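Local atomic coordinates of thiamine pyrophosphokinase (Saccharomyces cerevisiae, PDB entry 1IG0), a protein that catalyses the transfer of pyrophosphate from ATP to thiamine, as the only yeast enzyme able to make the cofactor thiamine diphosphate. Residues K118-Y123 and E160-I165; C67-A72 and I95-S100; Y89-I94 and N112-I117; C130-S135 and G164-Y169. All blocks are in the same frame, centred on the assembly; numbering follows the deposited sequence.

Interaction 1 of 4, residues K118-Y123 and E160-I165. With VIB (3-(4-amino-2-methyl-pyrimidin-5-ylmethyl)-5-(2-hydroxy-ethyl)-4-methyl-thiazol-3-ium), chain D.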
loop_
_atom_site.group_PDB
_atom_site.type_symbol
_atom_site.label_atom_id
_atom_site.label_comp_id
_atom_site.label_asym_id
_atom_site.label_seq_id
_atom_site.Cartn_x
_atom_site.Cartn_y
_atom_site.Cartn_z
ATOM N N LYS B 118 4.828 25.176 -13.331
ATOM C CA LYS B 118 3.421 24.809 -13.389
ATOM C C LYS B 118 3.136 23.915 -14.595
ATOM O O LYS B 118 3.589 24.188 -15.707
ATOM C CB LYS B 118 2.556 26.076 -13.450
ATOM C CG LYS B 118 1.048 25.834 -13.485
ATOM C CD LYS B 118 0.294 27.136 -13.231
ATOM C CE LYS B 118 -1.215 26.955 -13.303
ATOM N NZ LYS B 118 -1.682 26.703 -14.692
ATOM N N GLN B 119 2.400 22.835 -14.350
ATOM C CA GLN B 119 2.007 21.879 -15.384
ATOM C C GLN B 119 0.557 21.516 -15.081
ATOM O O GLN B 119 0.264 20.922 -14.044
ATOM C CB GLN B 119 2.898 20.634 -15.332
ATOM C CG GLN B 119 4.335 20.887 -15.773
ATOM C CD GLN B 119 4.457 21.100 -17.272
ATOM O OE1 GLN B 119 4.536 20.142 -18.044
ATOM N NE2 GLN B 119 4.459 22.359 -17.693
ATOM N N THR B 120 -0.346 21.868 -15.991
ATOM C CA THR B 120 -1.774 21.638 -15.788
ATOM C C THR B 120 -2.371 20.312 -16.253
ATOM O O THR B 120 -3.492 19.978 -15.869
ATOM C CB THR B 120 -2.598 22.757 -16.450
ATOM O OG1 THR B 120 -2.460 22.674 -17.874
ATOM C CG2 THR B 120 -2.114 24.121 -15.988
ATOM N N THR B 121 -1.647 19.556 -17.071
ATOM C CA THR B 121 -2.186 18.296 -17.574
ATOM C C THR B 121 -2.676 17.361 -16.477
ATOM O O THR B 121 -1.982 17.119 -15.489
ATOM C CB THR B 121 -1.159 17.530 -18.433
ATOM O OG1 THR B 121 -1.783 16.366 -18.989
ATOM C CG2 THR B 121 0.039 17.107 -17.592
ATOM N N GLN B 122 -3.885 16.843 -16.659
ATOM C CA GLN B 122 -4.478 15.919 -15.705
ATOM C C GLN B 122 -4.355 14.493 -16.230
ATOM O O GLN B 122 -5.089 13.602 -15.805
ATOM C CB GLN B 122 -5.953 16.257 -15.477
ATOM C CG GLN B 122 -6.193 17.584 -14.776
ATOM C CD GLN B 122 -5.399 17.713 -13.490
ATOM O OE1 GLN B 122 -4.305 18.280 -13.476
ATOM N NE2 GLN B 122 -5.939 17.171 -12.406
ATOM N N TYR B 123 -3.429 14.285 -17.161
ATOM C CA TYR B 123 -3.219 12.961 -17.732
ATOM C C TYR B 123 -1.887 12.358 -17.322
ATOM O O TYR B 123 -1.437 11.365 -17.892
ATOM C CB TYR B 123 -3.341 13.010 -19.255
ATOM C CG TYR B 123 -4.770 13.171 -19.709
ATOM C CD1 TYR B 123 -5.424 14.400 -19.605
ATOM C CD2 TYR B 123 -5.493 12.079 -20.187
ATOM C CE1 TYR B 123 -6.765 14.534 -19.962
ATOM C CE2 TYR B 123 -6.834 12.201 -20.545
ATOM C CZ TYR B 123 -7.463 13.429 -20.430
ATOM O OH TYR B 123 -8.790 13.552 -20.773
ATOM N N GLU B 160 6.123 25.037 -21.636
ATOM C CA GLU B 160 4.722 25.000 -22.041
ATOM C C GLU B 160 3.866 24.541 -20.859
ATOM O O GLU B 160 4.097 23.476 -20.286
ATOM C CB GLU B 160 4.552 24.069 -23.245
ATOM C CG GLU B 160 3.197 24.175 -23.924
ATOM C CD GLU B 160 2.152 23.298 -23.273
ATOM O OE1 GLU B 160 0.974 23.709 -23.219
ATOM O OE2 GLU B 160 2.507 22.187 -22.829
ATOM N N LEU B 161 2.879 25.359 -20.507
ATOM C CA LEU B 161 1.996 25.115 -19.369
ATOM C C LEU B 161 1.255 23.786 -19.222
ATOM O O LEU B 161 1.170 23.256 -18.117
ATOM C CB LEU B 161 0.981 26.257 -19.261
ATOM C CG LEU B 161 1.525 27.554 -18.656
ATOM C CD1 LEU B 161 0.478 28.653 -18.753
ATOM C CD2 LEU B 161 1.911 27.306 -17.203
ATOM N N GLU B 162 0.718 23.243 -20.309
ATOM C CA GLU B 162 -0.021 21.989 -20.199
ATOM C C GLU B 162 0.828 20.751 -19.929
ATOM O O GLU B 162 0.628 20.062 -18.928
ATOM C CB GLU B 162 -0.858 21.738 -21.455
ATOM C CG GLU B 162 -1.795 20.541 -21.319
ATOM C CD GLU B 162 -2.510 20.193 -22.611
ATOM O OE1 GLU B 162 -2.986 21.121 -23.297
ATOM O OE2 GLU B 162 -2.606 18.989 -22.931
ATOM N N LYS B 163 1.772 20.471 -20.821
ATOM C CA LYS B 163 2.611 19.285 -20.688
ATOM C C LYS B 163 4.040 19.503 -21.179
ATOM O O LYS B 163 4.701 18.563 -21.620
ATOM C CB LYS B 163 1.969 18.141 -21.474
ATOM C CG LYS B 163 1.655 18.517 -22.914
ATOM C CD LYS B 163 0.833 17.453 -23.613
ATOM C CE LYS B 163 0.441 17.909 -25.010
ATOM N NZ LYS B 163 -0.420 16.910 -25.700
ATOM N N GLY B 164 4.514 20.741 -21.093
ATOM C CA GLY B 164 5.858 21.058 -21.545
ATOM C C GLY B 164 6.964 20.147 -21.036
ATOM O O GLY B 164 7.812 19.705 -21.813
ATOM N N ILE B 165 6.971 19.866 -19.737
ATOM C CA ILE B 165 8.005 19.009 -19.168
ATOM C C ILE B 165 8.026 17.628 -19.814
ATOM O O ILE B 165 9.094 17.054 -20.020
ATOM C CB ILE B 165 7.833 18.855 -17.638
ATOM C CG1 ILE B 165 8.058 20.204 -16.948
ATOM C CG2 ILE B 165 8.829 17.835 -17.094
ATOM C CD1 ILE B 165 9.472 20.760 -17.105
HETATM C CM2 VIB D . -8.040 6.581 -17.242
HETATM N N4A VIB D . -6.674 11.331 -16.859
HETATM C CM4 VIB D . -6.535 13.669 -12.240
HETATM O O1 VIB D . -2.204 12.459 -10.372
HETATM C C7 VIB D . -3.210 13.465 -10.243
HETATM C C6 VIB D . -3.547 14.041 -11.640
HETATM C C2 VIB D . -4.667 11.078 -13.907
HETATM S S1 VIB D . -3.096 11.683 -13.301
HETATM C C5 VIB D . -4.129 12.933 -12.509
HETATM C C4 VIB D . -5.446 12.752 -12.782
HETATM N N3 VIB D . -5.675 11.740 -13.540
HETATM C C7A VIB D . -7.043 11.335 -13.977
HETATM C C4A VIB D . -7.113 10.147 -16.233
HETATM N N3A VIB D . -7.352 8.999 -17.015
HETATM C C2A VIB D . -7.786 7.808 -16.409
HETATM N N1A VIB D . -7.980 7.770 -15.018
HETATM C C6A VIB D . -7.741 8.915 -14.229
HETATM C C5A VIB D . -7.306 10.110 -14.831
HETATM O O HOH W 1 -4.065 17.373 -20.743
#
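The carboxamide of Gln119 has Ile165 over one face, with CG1 3.7 Å from Gln119 CD, while the backbone O of Leu161 lies toward the other. At its edge NE2 donates twice, nearly in the amide plane: to Glu160 O (2.8 Å) across the contact and to the O of its own neighbour Lys118. OE1 accepts from Ile165 N at 3.0 Å, a donor standing 50° above the carbonyl plane. The second flat group, the Tyr123 ring, carries the thiamine amino nitrogen N4A over one face, and that same nitrogen donates to Gln122 O (3.0 Å). CG anti to the carbonyl carbon (chi1 -70°) and a bend at chi2 (-72°) bring the Gln119 amide to the start of helix 164-175, whose N-cap position is Lys163. The loop that follows strand 115-118 is thus tied to a helix N-terminus, on its way to a pocket completed by Ser285 and Trp270 of the second subunit. Glu160 O is gripped from opposite faces by Gln119 NE2 and Gly164 N. With a leucine in place of Gln119, Ile165 N would probably lose its acceptor and Glu160 O one of its two donors. Further along, Thr120 N bonds to Leu161 O and Thr121 N to Glu162 O, both at 3.0 Å. Thr121 OG1 accepts from Tyr123 N in an ST turn, and a water joins it to Glu162 OE2.

Interaction 2 of 4, residues C67-A72 and I95-S100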
loop_
_atom_site.group_PDB
_atom_site.type_symbol
_atom_site.label_atom_id
_atom_site.label_comp_id
_atom_site.label_asym_id
_atom_site.label_seq_id
_atom_site.Cartn_x
_atom_site.Cartn_y
_atom_site.Cartn_z
ATOM N N CYS B 67 10.052 18.947 -4.915
ATOM C CA CYS B 67 8.776 18.880 -4.216
ATOM C C CYS B 67 7.658 18.724 -5.235
ATOM O O CYS B 67 7.569 19.495 -6.193
ATOM C CB CYS B 67 8.536 20.151 -3.398
ATOM S SG CYS B 67 9.412 20.220 -1.827
ATOM N N ALA B 68 6.814 17.719 -5.034
ATOM C CA ALA B 68 5.696 17.481 -5.935
ATOM C C ALA B 68 4.474 18.276 -5.484
ATOM O O ALA B 68 3.776 17.888 -4.545
ATOM C CB ALA B 68 5.365 15.994 -5.986
ATOM N N ASP B 69 4.236 19.397 -6.158
ATOM C CA ASP B 69 3.101 20.271 -5.874
ATOM C C ASP B 69 2.868 20.519 -4.384
ATOM O O ASP B 69 3.622 21.251 -3.748
ATOM C CB ASP B 69 1.834 19.690 -6.510
ATOM C CG ASP B 69 0.689 20.684 -6.545
ATOM O OD1 ASP B 69 0.910 21.861 -6.189
ATOM O OD2 ASP B 69 -0.430 20.290 -6.933
ATOM N N GLY B 70 1.821 19.908 -3.838
ATOM C CA GLY B 70 1.495 20.085 -2.432
ATOM C C GLY B 70 2.608 19.747 -1.456
ATOM O O GLY B 70 2.581 20.177 -0.301
ATOM N N ALA B 71 3.587 18.973 -1.913
ATOM C CA ALA B 71 4.710 18.587 -1.067
ATOM C C ALA B 71 5.418 19.817 -0.507
ATOM O O ALA B 71 6.077 19.744 0.531
ATOM C CB ALA B 71 5.690 17.742 -1.861
ATOM N N ALA B 72 5.285 20.941 -1.205
ATOM C CA ALA B 72 5.907 22.186 -0.768
ATOM C C ALA B 72 5.285 22.617 0.553
ATOM O O ALA B 72 5.978 23.128 1.434
ATOM C CB ALA B 72 5.715 23.271 -1.821
ATOM N N ILE B 95 7.049 21.382 -8.668
ATOM C CA ILE B 95 6.335 21.200 -9.923
ATOM C C ILE B 95 4.985 20.513 -9.737
ATOM O O ILE B 95 4.830 19.639 -8.884
ATOM C CB ILE B 95 7.207 20.400 -10.920
ATOM C CG1 ILE B 95 6.551 20.381 -12.300
ATOM C CG2 ILE B 95 7.434 18.990 -10.397
ATOM C CD1 ILE B 95 7.451 19.833 -13.393
ATOM N N GLY B 96 4.015 20.931 -10.544
ATOM C CA GLY B 96 2.672 20.379 -10.479
ATOM C C GLY B 96 1.692 21.430 -10.965
ATOM O O GLY B 96 2.118 22.470 -11.471
ATOM N N ASP B 97 0.390 21.185 -10.826
ATOM C CA ASP B 97 -0.594 22.169 -11.275
ATOM C C ASP B 97 -0.621 23.360 -10.320
ATOM O O ASP B 97 -1.107 24.436 -10.664
ATOM C CB ASP B 97 -1.986 21.531 -11.414
ATOM C CG ASP B 97 -2.582 21.110 -10.090
ATOM O OD1 ASP B 97 -3.086 19.970 -10.010
ATOM O OD2 ASP B 97 -2.566 21.916 -9.137
ATOM N N LEU B 98 -0.096 23.147 -9.115
ATOM C CA LEU B 98 0.016 24.187 -8.092
ATOM C C LEU B 98 -1.252 24.713 -7.420
ATOM O O LEU B 98 -1.180 25.670 -6.649
ATOM C CB LEU B 98 0.793 25.379 -8.662
ATOM C CG LEU B 98 2.070 25.059 -9.443
ATOM C CD1 LEU B 98 2.756 26.358 -9.837
ATOM C CD2 LEU B 98 2.998 24.195 -8.602
ATOM N N ASP B 99 -2.405 24.112 -7.690
ATOM C CA ASP B 99 -3.635 24.593 -7.065
ATOM C C ASP B 99 -3.679 24.325 -5.561
ATOM O O ASP B 99 -4.191 25.143 -4.796
ATOM C CB ASP B 99 -4.866 23.974 -7.734
ATOM C CG ASP B 99 -5.114 24.527 -9.124
ATOM O OD1 ASP B 99 -5.002 25.759 -9.302
ATOM O OD2 ASP B 99 -5.432 23.734 -10.035
ATOM N N SER B 100 -3.139 23.186 -5.141
ATOM C CA SER B 100 -3.126 22.820 -3.728
ATOM C C SER B 100 -2.060 23.596 -2.962
ATOM O O SER B 100 -2.008 23.549 -1.732
ATOM C CB SER B 100 -2.864 21.322 -3.569
ATOM O OG SER B 100 -1.543 20.997 -3.958
#
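Cys67 O takes the amide of Ile95 at 3.2 Å (N to O), almost along the C=O axis, and Asp69 N returns a 2.8 Å bond to Ile95 O, so Ala68 and Ile95 form a parallel bridge near the ends of their strands. Beyond it both chains turn. Asp69, at positive phi in a type II' turn from Ala68 to Ala71, holds CG anti to its own N (chi1 -166°), which carries the carboxylate over to the 97-100 loop. There Asp69 OD1 packs 3.1 Å from Leu98 CA, while OD2 receives a weak hydrogen bond from Ser100 OG (3.3 Å). These are the carboxyl ends of neighbouring parallel strands in an alpha/beta fold, the usual place for an active site, and the side chain of Asp97 lies about 6 Å from bound thiamine. Two acceptors, Asp69 OD2 and Asp97 OD2, face each other at 3.5 Å with their carboxylate planes 82° apart. The same Asp97 oxygen takes Asp99 N at 2.6 Å, an Asx turn that probably limits the carboxylate's rotation. Placing an alanine at Asp69 would probably leave Ser100 OG without its weak acceptor and open a gap beside Leu98. Gly96 passes 4.1 Å from Asp69 CB, measured at its CA; a side chain on that glycine would collide with this CB.

Interaction 3 of 4, residues Y89-I94 and N112-I117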
loop_
_atom_site.group_PDB
_atom_site.type_symbol
_atom_site.label_atom_id
_atom_site.label_comp_id
_atom_site.label_asym_id
_atom_site.label_seq_id
_atom_site.Cartn_x
_atom_site.Cartn_y
_atom_site.Cartn_z
ATOM N N TYR B 89 16.910 24.445 4.142
ATOM C CA TYR B 89 16.378 23.326 3.378
ATOM C C TYR B 89 15.357 23.698 2.311
ATOM O O TYR B 89 14.225 23.210 2.312
ATOM C CB TYR B 89 15.799 22.282 4.334
ATOM C CG TYR B 89 16.848 21.719 5.265
ATOM C CD1 TYR B 89 17.029 22.238 6.545
ATOM C CD2 TYR B 89 17.708 20.712 4.837
ATOM C CE1 TYR B 89 18.046 21.768 7.376
ATOM C CE2 TYR B 89 18.726 20.237 5.653
ATOM C CZ TYR B 89 18.892 20.768 6.920
ATOM O OH TYR B 89 19.908 20.306 7.724
ATOM N N LEU B 90 15.774 24.565 1.395
ATOM C CA LEU B 90 14.921 24.999 0.297
ATOM C C LEU B 90 15.026 23.973 -0.826
ATOM O O LEU B 90 16.120 23.516 -1.153
ATOM C CB LEU B 90 15.385 26.359 -0.235
ATOM C CG LEU B 90 15.330 27.575 0.693
ATOM C CD1 LEU B 90 16.041 28.747 0.037
ATOM C CD2 LEU B 90 13.884 27.929 0.997
ATOM N N PRO B 91 13.891 23.586 -1.423
ATOM C CA PRO B 91 13.937 22.609 -2.513
ATOM C C PRO B 91 14.438 23.292 -3.784
ATOM O O PRO B 91 14.329 24.513 -3.919
ATOM C CB PRO B 91 12.484 22.166 -2.631
ATOM C CG PRO B 91 11.745 23.425 -2.313
ATOM C CD PRO B 91 12.501 23.966 -1.114
ATOM N N ASN B 92 14.992 22.516 -4.711
ATOM C CA ASN B 92 15.482 23.092 -5.955
ATOM C C ASN B 92 14.315 23.382 -6.890
ATOM O O ASN B 92 14.293 24.412 -7.561
ATOM C CB ASN B 92 16.477 22.155 -6.644
ATOM C CG ASN B 92 17.729 21.924 -5.821
ATOM O OD1 ASN B 92 17.807 20.977 -5.040
ATOM N ND2 ASN B 92 18.714 22.801 -5.983
ATOM N N TYR B 93 13.346 22.471 -6.927
ATOM C CA TYR B 93 12.169 22.639 -7.775
ATOM C C TYR B 93 10.867 22.298 -7.060
ATOM O O TYR B 93 10.843 21.530 -6.097
ATOM C CB TYR B 93 12.223 21.728 -9.007
ATOM C CG TYR B 93 13.383 21.908 -9.951
ATOM C CD1 TYR B 93 14.533 21.129 -9.831
ATOM C CD2 TYR B 93 13.304 22.808 -11.014
ATOM C CE1 TYR B 93 15.573 21.233 -10.751
ATOM C CE2 TYR B 93 14.339 22.923 -11.938
ATOM C CZ TYR B 93 15.468 22.130 -11.803
ATOM O OH TYR B 93 16.482 22.218 -12.728
ATOM N N ILE B 94 9.786 22.881 -7.565
ATOM C CA ILE B 94 8.431 22.625 -7.097
ATOM C C ILE B 94 7.681 22.522 -8.419
ATOM O O ILE B 94 7.698 23.461 -9.218
ATOM C CB ILE B 94 7.840 23.789 -6.281
ATOM C CG1 ILE B 94 8.575 23.929 -4.949
ATOM C CG2 ILE B 94 6.359 23.537 -6.034
ATOM C CD1 ILE B 94 8.015 25.036 -4.059
ATOM N N ASN B 112 12.248 33.083 -2.211
ATOM C CA ASN B 112 13.551 32.471 -1.969
ATOM C C ASN B 112 14.156 31.795 -3.200
ATOM O O ASN B 112 14.987 30.893 -3.089
ATOM C CB ASN B 112 13.462 31.490 -0.799
ATOM C CG ASN B 112 13.442 32.197 0.544
ATOM O OD1 ASN B 112 14.423 32.826 0.939
ATOM N ND2 ASN B 112 12.319 32.106 1.249
ATOM N N LYS B 113 13.716 32.246 -4.368
ATOM C CA LYS B 113 14.209 31.772 -5.658
ATOM C C LYS B 113 14.106 30.290 -6.010
ATOM O O LYS B 113 14.924 29.779 -6.775
ATOM C CB LYS B 113 15.658 32.230 -5.840
ATOM C CG LYS B 113 15.862 33.718 -5.593
ATOM C CD LYS B 113 14.895 34.555 -6.417
ATOM C CE LYS B 113 15.064 36.037 -6.124
ATOM N NZ LYS B 113 14.090 36.869 -6.883
ATOM N N VAL B 114 13.116 29.594 -5.465
ATOM C CA VAL B 114 12.945 28.187 -5.807
ATOM C C VAL B 114 12.356 28.164 -7.212
ATOM O O VAL B 114 11.467 28.954 -7.525
ATOM C CB VAL B 114 11.964 27.471 -4.851
ATOM C CG1 VAL B 114 11.621 26.087 -5.396
ATOM C CG2 VAL B 114 12.582 27.351 -3.469
ATOM N N THR B 115 12.854 27.276 -8.064
ATOM C CA THR B 115 12.336 27.190 -9.423
ATOM C C THR B 115 10.994 26.472 -9.387
ATOM O O THR B 115 10.932 25.255 -9.211
ATOM C CB THR B 115 13.298 26.424 -10.351
ATOM O OG1 THR B 115 14.560 27.101 -10.394
ATOM C CG2 THR B 115 12.725 26.341 -11.762
ATOM N N ILE B 116 9.921 27.239 -9.544
ATOM C CA ILE B 116 8.573 26.688 -9.518
ATOM C C ILE B 116 8.041 26.533 -10.936
ATOM O O ILE B 116 7.999 27.496 -11.702
ATOM C CB ILE B 116 7.631 27.596 -8.703
ATOM C CG1 ILE B 116 8.200 27.788 -7.292
ATOM C CG2 ILE B 116 6.244 26.977 -8.630
ATOM C CD1 ILE B 116 7.411 28.741 -6.422
ATOM N N ILE B 117 7.639 25.313 -11.278
ATOM C CA ILE B 117 7.130 25.009 -12.611
ATOM C C ILE B 117 5.691 24.513 -12.569
ATOM O O ILE B 117 5.372 23.550 -11.871
ATOM C CB ILE B 117 7.998 23.931 -13.298
ATOM C CG1 ILE B 117 9.454 24.402 -13.365
ATOM C CG2 ILE B 117 7.463 23.638 -14.692
ATOM C CD1 ILE B 117 10.416 23.342 -13.847
HETATM O O HOH W 2 16.055 26.750 -7.762
#
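Val114 is the main bump of this contact, and the hollow it fills is lined by Pro91 and Ile94. Its CG1 methyl reaches 3.8 Å from Ile94 CG1 and 4.1 Å from Pro91 CG, while CG2 rests 3.4 Å from Pro91 O. Val114 CG1 gets there by standing anti to the backbone N (chi1 170°), with both valine methyls spread against the proline. Further out, both Leu90 methyls rest on one side of Asn112 CB, CD1 at 3.9 Å and CD2 at 4.0 Å. On the opposite face of the sheet Tyr93 and Thr115 lie side by side, Tyr93 CD2 3.7 Å from Thr115 CG2, and Ile117 CD1 extends the same patch. Parallel bridges Tyr93-Thr115 and Ile94-Ile116 set this register in the beta-alpha-beta unit of strand 93-96, helix 103-111 and outermost strand 115-118; Tyr109 of that helix packs on Leu90, Pro91 and Ile94. Ile117 N to Ile94 O, at 2.8 Å, is a nearly straight bond. Water bonded to Asn92 O and Thr115 OG1 marks a polar margin, whereas the valine-proline-isoleucine interior is mainly apolar carbon, so cohesion there probably depends on shape while the backbone bonds supply direction.

Interaction 4 of 4, residues C130-S135 and G164-Y169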
loop_
_atom_site.group_PDB
_atom_site.type_symbol
_atom_site.label_atom_id
_atom_site.label_comp_id
_atom_site.label_asym_id
_atom_site.label_seq_id
_atom_site.Cartn_x
_atom_site.Cartn_y
_atom_site.Cartn_z
ATOM N N CYS B 130 7.528 14.966 -11.932
ATOM C CA CYS B 130 8.777 15.106 -11.198
ATOM C C CYS B 130 9.938 14.332 -11.807
ATOM O O CYS B 130 11.010 14.894 -12.018
ATOM C CB CYS B 130 8.586 14.678 -9.740
ATOM S SG CYS B 130 7.600 15.825 -8.752
ATOM N N VAL B 131 9.740 13.046 -12.089
ATOM C CA VAL B 131 10.819 12.247 -12.661
ATOM C C VAL B 131 11.232 12.746 -14.044
ATOM O O VAL B 131 12.408 12.678 -14.407
ATOM C CB VAL B 131 10.446 10.745 -12.735
ATOM C CG1 VAL B 131 10.329 10.172 -11.325
ATOM C CG2 VAL B 131 9.148 10.561 -13.490
ATOM N N ASN B 132 10.274 13.242 -14.822
ATOM C CA ASN B 132 10.598 13.779 -16.140
ATOM C C ASN B 132 11.487 14.999 -15.919
ATOM O O ASN B 132 12.495 15.182 -16.601
ATOM C CB ASN B 132 9.333 14.207 -16.893
ATOM C CG ASN B 132 8.613 13.040 -17.545
ATOM O OD1 ASN B 132 7.601 13.225 -18.224
ATOM N ND2 ASN B 132 9.130 11.834 -17.345
ATOM N N LEU B 133 11.094 15.830 -14.958
ATOM C CA LEU B 133 11.837 17.035 -14.609
ATOM C C LEU B 133 13.236 16.684 -14.122
ATOM O O LEU B 133 14.221 17.293 -14.537
ATOM C CB LEU B 133 11.100 17.801 -13.509
ATOM C CG LEU B 133 11.881 18.918 -12.809
ATOM C CD1 LEU B 133 12.220 20.017 -13.804
ATOM C CD2 LEU B 133 11.052 19.472 -11.657
ATOM N N ILE B 134 13.315 15.700 -13.232
ATOM C CA ILE B 134 14.591 15.268 -12.678
ATOM C C ILE B 134 15.555 14.811 -13.769
ATOM O O ILE B 134 16.730 15.181 -13.761
ATOM C CB ILE B 134 14.384 14.128 -11.656
ATOM C CG1 ILE B 134 13.645 14.677 -10.432
ATOM C CG2 ILE B 134 15.727 13.529 -11.253
ATOM C CD1 ILE B 134 13.170 13.617 -9.464
ATOM N N SER B 135 15.061 14.015 -14.713
ATOM C CA SER B 135 15.907 13.533 -15.797
ATOM C C SER B 135 16.385 14.703 -16.657
ATOM O O SER B 135 17.554 14.767 -17.040
ATOM C CB SER B 135 15.152 12.528 -16.667
ATOM O OG SER B 135 16.032 11.918 -17.598
ATOM N N GLY B 164 4.514 20.741 -21.093
ATOM C CA GLY B 164 5.858 21.058 -21.545
ATOM C C GLY B 164 6.964 20.147 -21.036
ATOM O O GLY B 164 7.812 19.705 -21.813
ATOM N N ILE B 165 6.971 19.866 -19.737
ATOM C CA ILE B 165 8.005 19.009 -19.168
ATOM C C ILE B 165 8.026 17.628 -19.814
ATOM O O ILE B 165 9.094 17.054 -20.020
ATOM C CB ILE B 165 7.833 18.855 -17.638
ATOM C CG1 ILE B 165 8.058 20.204 -16.948
ATOM C CG2 ILE B 165 8.829 17.835 -17.094
ATOM C CD1 ILE B 165 9.472 20.760 -17.105
ATOM N N HIS B 166 6.852 17.091 -20.136
ATOM C CA HIS B 166 6.793 15.779 -20.766
ATOM C C HIS B 166 7.253 15.869 -22.216
ATOM O O HIS B 166 7.963 14.993 -22.703
ATOM C CB HIS B 166 5.378 15.202 -20.730
ATOM C CG HIS B 166 5.301 13.785 -21.213
ATOM N ND1 HIS B 166 5.808 12.724 -20.494
ATOM C CD2 HIS B 166 4.811 13.256 -22.361
ATOM C CE1 HIS B 166 5.636 11.606 -21.174
ATOM N NE2 HIS B 166 5.033 11.901 -22.313
ATOM N N THR B 167 6.841 16.927 -22.906
ATOM C CA THR B 167 7.232 17.117 -24.299
ATOM C C THR B 167 8.753 17.236 -24.391
ATOM O O THR B 167 9.388 16.605 -25.238
ATOM C CB THR B 167 6.593 18.393 -24.889
ATOM O OG1 THR B 167 5.169 18.328 -24.739
ATOM C CG2 THR B 167 6.938 18.529 -26.369
ATOM N N LEU B 168 9.331 18.048 -23.512
ATOM C CA LEU B 168 10.776 18.243 -23.486
ATOM C C LEU B 168 11.477 16.943 -23.114
ATOM O O LEU B 168 12.524 16.613 -23.668
ATOM C CB LEU B 168 11.154 19.333 -22.482
ATOM C CG LEU B 168 10.723 20.762 -22.819
ATOM C CD1 LEU B 168 11.088 21.696 -21.674
ATOM C CD2 LEU B 168 11.403 21.205 -24.105
ATOM N N TYR B 169 10.898 16.212 -22.167
ATOM C CA TYR B 169 11.459 14.938 -21.725
ATOM C C TYR B 169 11.479 13.934 -22.877
ATOM O O TYR B 169 12.494 13.282 -23.132
ATOM C CB TYR B 169 10.623 14.371 -20.572
ATOM C CG TYR B 169 11.016 12.970 -20.160
ATOM C CD1 TYR B 169 12.123 12.743 -19.340
ATOM C CD2 TYR B 169 10.292 11.866 -20.611
ATOM C CE1 TYR B 169 12.498 11.452 -18.981
ATOM C CE2 TYR B 169 10.659 10.573 -20.261
ATOM C CZ TYR B 169 11.759 10.373 -19.447
ATOM O OH TYR B 169 12.114 9.090 -19.100
#
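Helices 126-139 and 164-175 meet through Asn132, Leu133 and Ser135 on one and Ile165, His166 and Tyr169 on the other; the axes of their short segments approach to 9.1 Å with N-to-C directions 48° apart. This is helix-on-helix packing within an outer layer of the alpha-beta-alpha fold: Leu133 and Ile165 both also reach Ile95 of strand 93-96 beneath them. CA atoms come nearest at Asn132 and Tyr169, where the main side-chain contact also lies. The Asn132 carboxamide lies flat on the Tyr169 ring, the two planes only 9° apart, with ND2 3.3 Å above the ring plane and over its centre. The amide is therefore stacked on the ring, its N-H groups lying roughly parallel to the aromatic face. Its other end is fixed by His166, whose ND1 donates to Asn132 OD1 at 2.9 Å (N-H...O angle 159°). Because an amide oxygen can only accept, ND1 carries the proton; the oxygen lies near the ring plane, at its edge. One buried amide thus joins a polar bond and an aromatic stack, and each limits its rotation. Tyr169 CG stands anti to the backbone N, which swings the ring across to the other helix. Ser135 meets the edge of that ring, its CB 3.7 Å from Tyr169 CE1, while Ser135 OG turns to the hydroxyl of Tyr215. On the side nearer the sheet, the Ile165 CG2 methyl lodges against helix 126-139, 3.7 Å from both Asn132 CB and Leu133 N.

How the interactions relate
All four contacts gather round strand 93-96, near edge strand 115-118 of the sheet. Interactions 2 and 3 sit on its two flanks, their centres about 11 Å apart; Cys67 N to Tyr93 O (2.9 Å) and Gly96 N to Ile117 O (3.2 Å) continue the backbone ladder between them. Interaction 1 extends it, with Gln119 N 2.9 Å from Gly96 O. Ile165 is shared by interactions 1 and 4, and its CG1 lies 3.6 Å from Ile95 CD1 of interaction 2. Leu133 of interaction 4 packs over Tyr93 and Ile117 of interaction 3. Thiamine touches interaction 1 directly, whereas the His166 side chain of interaction 4 remains about 11 Å away.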